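Local coordinates for uncharacterized protein (Actinomyces odontolyticus, PDB 4MJG) that is of unknown function, a DUF4853 family protein that is probably a lipoprotein, built around a broad antiparallel sheet with helices packed beside it, at residues A[24-27]-A[28-32]; A[122-125]-A[126-129]. All blocks are in the same frame, centred on the assembly; numbering follows the deposited sequence.

Interaction 1: A[24-27]-A[28-32]; sequences RQLP and EISSV
S30 grips the carbonyl oxygen of L26 twice, one turn back along the chain. Its backbone N gives a hydrogen bond to L26 O at 2.9 Å, and its hydroxyl gives a second, from S30 OG to L26 O at 2.7 Å. The two donors approach from opposite faces of the L26 carbonyl plane: the N-H is modestly tilted from that plane, while OG stands well above it, off any lone pair. A first torsion of -51° keeps OG beside the serine's own backbone N, directed at the same oxygen that this N reaches. With an alanine here, L26 O would probably keep just the bond from S30 N and be left without its hydroxyl donor. One residue earlier, I29 N points almost straight at Q25 O, 2.9 Å away with an N-H...O angle of 173°. Further on the hold slackens, since S31 N reaches P27 O only weakly, at 3.3 Å. S31 OG donates to E28 O, in the carbonyl plane, and S31 N also bonds weakly to that oxygen. E28 bends its chain at chi2, and its CG lies 3.7 Å from R24 O. Other polar ends look outside: R24 NE forms a salt bridge with E20, and Q25 OE1 is hydrogen-bonded to a glycerol, probably from the crystallisation liquor. I29 rests on V119 of strand 118-123, and L26 on P152. Bonds from N of one residue to O four places earlier, with a serine hydroxyl joining in, are characteristic of an alpha-helical turn, here in the short helix 26-31.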
loop_
_atom_site.group_PDB
_atom_site.type_symbol
_atom_site.label_atom_id
_atom_site.label_comp_id
_atom_site.label_asym_id
_atom_site.label_seq_id
_atom_site.Cartn_x
_atom_site.Cartn_y
_atom_site.Cartn_z
ATOM N N ARG A 24 -0.721 1.935 -13.807
ATOM C CA ARG A 24 -0.252 0.563 -14.063
ATOM C C ARG A 24 0.408 -0.184 -12.897
ATOM O O ARG A 24 0.303 -1.411 -12.818
ATOM C CB ARG A 24 0.668 0.572 -15.278
ATOM C CG ARG A 24 -0.156 0.502 -16.559
ATOM C CD ARG A 24 0.506 1.063 -17.812
ATOM N NE ARG A 24 1.619 0.258 -18.329
ATOM C CZ ARG A 24 1.504 -0.915 -18.959
ATOM N NH1 ARG A 24 0.318 -1.485 -19.176
ATOM N NH2 ARG A 24 2.604 -1.534 -19.380
ATOM N N GLN A 25 1.079 0.530 -12.003
ATOM C CA GLN A 25 1.743 -0.119 -10.872
ATOM C C GLN A 25 0.833 -0.208 -9.656
ATOM O O GLN A 25 0.802 -1.236 -8.973
ATOM C CB GLN A 25 3.023 0.625 -10.495
ATOM C CG GLN A 25 3.972 0.870 -11.657
ATOM C CD GLN A 25 4.274 -0.388 -12.448
ATOM O OE1 GLN A 25 4.426 -1.470 -11.882
ATOM N NE2 GLN A 25 4.364 -0.249 -13.769
ATOM N N LEU A 26 0.092 0.863 -9.389
ATOM C CA LEU A 26 -0.696 0.965 -8.159
ATOM C C LEU A 26 -1.650 -0.221 -7.954
ATOM O O LEU A 26 -1.730 -0.762 -6.849
ATOM C CB LEU A 26 -1.451 2.301 -8.113
ATOM C CG LEU A 26 -1.973 2.771 -6.754
ATOM C CD1 LEU A 26 -0.879 2.785 -5.701
ATOM C CD2 LEU A 26 -2.590 4.154 -6.889
ATOM N N PRO A 27 -2.355 -0.649 -9.014
ATOM C CA PRO A 27 -3.226 -1.818 -8.850
ATOM C C PRO A 27 -2.474 -3.127 -8.548
ATOM O O PRO A 27 -2.981 -3.974 -7.800
ATOM C CB PRO A 27 -3.949 -1.905 -10.198
ATOM C CG PRO A 27 -3.835 -0.544 -10.797
ATOM C CD PRO A 27 -2.494 -0.054 -10.355
ATOM N N GLU A 28 -1.279 -3.283 -9.113
ATOM C CA GLU A 28 -0.415 -4.427 -8.791
ATOM C C GLU A 28 0.011 -4.401 -7.324
ATOM O O GLU A 28 -0.114 -5.398 -6.608
ATOM C CB GLU A 28 0.841 -4.414 -9.670
ATOM C CG GLU A 28 0.580 -4.665 -11.147
ATOM C CD GLU A 28 0.163 -6.092 -11.437
ATOM O OE1 GLU A 28 0.423 -6.979 -10.594
ATOM O OE2 GLU A 28 -0.424 -6.326 -12.515
ATOM N N ILE A 29 0.514 -3.246 -6.895
ATOM C CA ILE A 29 0.913 -3.010 -5.509
ATOM C C ILE A 29 -0.209 -3.333 -4.526
ATOM O O ILE A 29 0.011 -4.006 -3.516
ATOM C CB ILE A 29 1.362 -1.541 -5.325
ATOM C CG1 ILE A 29 2.829 -1.414 -5.733
ATOM C CG2 ILE A 29 1.161 -1.066 -3.888
ATOM C CD1 ILE A 29 3.369 -0.003 -5.694
ATOM N N SER A 30 -1.407 -2.841 -4.819
ATOM C CA SER A 30 -2.564 -3.044 -3.949
ATOM C C SER A 30 -2.927 -4.531 -3.786
ATOM O O SER A 30 -3.469 -4.934 -2.754
ATOM C CB SER A 30 -3.762 -2.252 -4.490
ATOM O OG SER A 30 -3.417 -0.891 -4.733
ATOM N N SER A 31 -2.613 -5.341 -4.794
ATOM C CA SER A 31 -2.940 -6.772 -4.771
ATOM C C SER A 31 -2.292 -7.555 -3.615
ATOM O O SER A 31 -2.842 -8.565 -3.169
ATOM C CB SER A 31 -2.547 -7.429 -6.101
ATOM O OG SER A 31 -1.169 -7.772 -6.118
ATOM N N VAL A 32 -1.142 -7.093 -3.126
ATOM C CA VAL A 32 -0.394 -7.848 -2.100
ATOM C C VAL A 32 -1.071 -7.882 -0.724
ATOM O O VAL A 32 -0.681 -8.671 0.140
ATOM C CB VAL A 32 1.050 -7.325 -1.918
ATOM C CG1 VAL A 32 1.781 -7.302 -3.251
ATOM C CG2 VAL A 32 1.058 -5.955 -1.250
#

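Interaction 2: A[122-125]-A[126-129]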
loop_
_atom_site.group_PDB
_atom_site.type_symbol
_atom_site.label_atom_id
_atom_site.label_comp_id
_atom_site.label_asym_id
_atom_site.label_seq_id
_atom_site.Cartn_x
_atom_site.Cartn_y
_atom_site.Cartn_z
ATOM N N LYS A 122 1.979 -3.380 8.570
ATOM C CA LYS A 122 2.124 -3.008 9.980
ATOM C C LYS A 122 1.372 -3.960 10.907
ATOM O O LYS A 122 0.144 -3.924 10.998
ATOM C CB LYS A 122 1.679 -1.558 10.230
ATOM C CG LYS A 122 2.834 -0.602 10.490
ATOM C CD LYS A 122 2.366 0.741 11.028
ATOM C CE LYS A 122 3.511 1.502 11.684
ATOM N NZ LYS A 122 4.686 1.686 10.783
ATOM N N PHE A 123 2.120 -4.804 11.609
ATOM C CA PHE A 123 1.536 -5.676 12.619
ATOM C C PHE A 123 1.149 -4.889 13.862
ATOM O O PHE A 123 1.851 -3.962 14.267
ATOM C CB PHE A 123 2.507 -6.794 13.015
ATOM C CG PHE A 123 2.151 -7.469 14.310
ATOM C CD1 PHE A 123 1.226 -8.505 14.338
ATOM C CD2 PHE A 123 2.722 -7.051 15.505
ATOM C CE1 PHE A 123 0.890 -9.120 15.530
ATOM C CE2 PHE A 123 2.388 -7.663 16.702
ATOM C CZ PHE A 123 1.471 -8.698 16.714
ATOM N N SER A 124 0.018 -5.265 14.447
ATOM C CA SER A 124 -0.338 -4.872 15.807
ATOM C C SER A 124 -1.262 -5.953 16.359
ATOM O O SER A 124 -1.711 -6.828 15.618
ATOM C CB SER A 124 -1.006 -3.492 15.842
ATOM O OG SER A 124 -2.393 -3.581 15.603
ATOM N N GLU A 125 -1.546 -5.894 17.654
ATOM C CA GLU A 125 -2.376 -6.916 18.286
ATOM C C GLU A 125 -3.816 -6.880 17.758
ATOM O O GLU A 125 -4.461 -7.924 17.625
ATOM C CB GLU A 125 -2.332 -6.761 19.810
ATOM C CG GLU A 125 -1.030 -7.247 20.442
ATOM C CD GLU A 125 -0.877 -8.756 20.374
ATOM O OE1 GLU A 125 -1.808 -9.479 20.790
ATOM O OE2 GLU A 125 0.176 -9.224 19.906
ATOM N N ASP A 126 -4.303 -5.682 17.435
ATOM C CA ASP A 126 -5.658 -5.503 16.905
ATOM C C ASP A 126 -5.809 -5.966 15.456
ATOM O O ASP A 126 -6.803 -6.602 15.107
ATOM C CB ASP A 126 -6.088 -4.033 17.004
ATOM C CG ASP A 126 -6.349 -3.590 18.433
ATOM O OD1 ASP A 126 -5.714 -4.137 19.360
ATOM O OD2 ASP A 126 -7.192 -2.689 18.628
ATOM N N SER A 127 -4.830 -5.638 14.616
ATOM C CA SER A 127 -4.978 -5.823 13.175
ATOM C C SER A 127 -3.659 -5.728 12.413
ATOM O O SER A 127 -2.598 -5.522 13.010
ATOM C CB SER A 127 -5.921 -4.751 12.644
ATOM O OG SER A 127 -5.299 -3.478 12.692
ATOM N N ILE A 128 -3.741 -5.890 11.091
ATOM C CA ILE A 128 -2.593 -5.734 10.193
ATOM C C ILE A 128 -2.909 -4.723 9.100
ATOM O O ILE A 128 -3.767 -4.962 8.252
ATOM C CB ILE A 128 -2.199 -7.063 9.527
ATOM C CG1 ILE A 128 -1.712 -8.056 10.583
ATOM C CG2 ILE A 128 -1.107 -6.840 8.482
ATOM C CD1 ILE A 128 -1.801 -9.492 10.127
ATOM N N ALA A 129 -2.203 -3.598 9.120
ATOM C CA ALA A 129 -2.423 -2.535 8.156
ATOM C C ALA A 129 -1.459 -2.676 6.979
ATOM O O ALA A 129 -0.261 -2.860 7.169
ATOM C CB ALA A 129 -2.249 -1.182 8.828
#
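The D126 carboxylate lies alongside the E125 backbone at the bend, with D126 OD1 3.7 Å from E125 C. The other flat group is the F123 ring, which has E125 N over one face, 4.2 Å above the plane and offset toward the rim. With CG anti to the backbone N (chi1 163°), the ring leans along the chain toward that E125 amide. F123 and I128 are register partners, an antiparallel non-hydrogen-bonded pair with side chains on the same side of the sheet, where both touch L80 of helix 77-86. Together the two segments form the end of a beta hairpin between strands 118-123 and 127-133, closed by a type I-like turn with E125 and D126 at its corners. Next to the turn, S127 O takes two hydrogen bonds from S124. S124 N donates to S127 O at 3.0 Å, nearly in line with the C=O. S124 OG donates to S127 O at 3.2 Å, tilted from the carbonyl plane. This hydroxyl holds the crowded position between its own N and carbonyl carbon (chi1 85°), which lets it reach across, and S124 OG also accepts a weak bond from D126 N at 3.4 Å. Farther from the bend K122 and A129 make a hydrogen-bonded pair. K122 N meets A129 O at 2.7 Å, in the carbonyl plane. A129 N returns a bond to K122 O at 3.0 Å. K122 O is approached as well by the CA-H of I128. On the opposite side of the sheet from F123, K122 CB and A129 CB lie 4.2 Å apart, while K122 NZ makes a long, weak ion pair with E120.

In the fold
Interaction 1 comes first along the chain, in the short helix 26-31, and interaction 2 follows much later, at the turn joining strands 118-123 and 127-133. Their centres are 21 Å apart and their nearest atoms about 9 Å, so they do not touch. Strand 118-123 links them: I29 and V32 of interaction 1 pack on V119, and V32 also on F121, whereas interaction 2 lies at the far end of the same strand, where helix 77-86 takes over the packing. Both fall in the DUF4853 range. Two different helices thus rest along one inner strand of the antiparallel sheet, tying the N-terminal part of the chain to its middle.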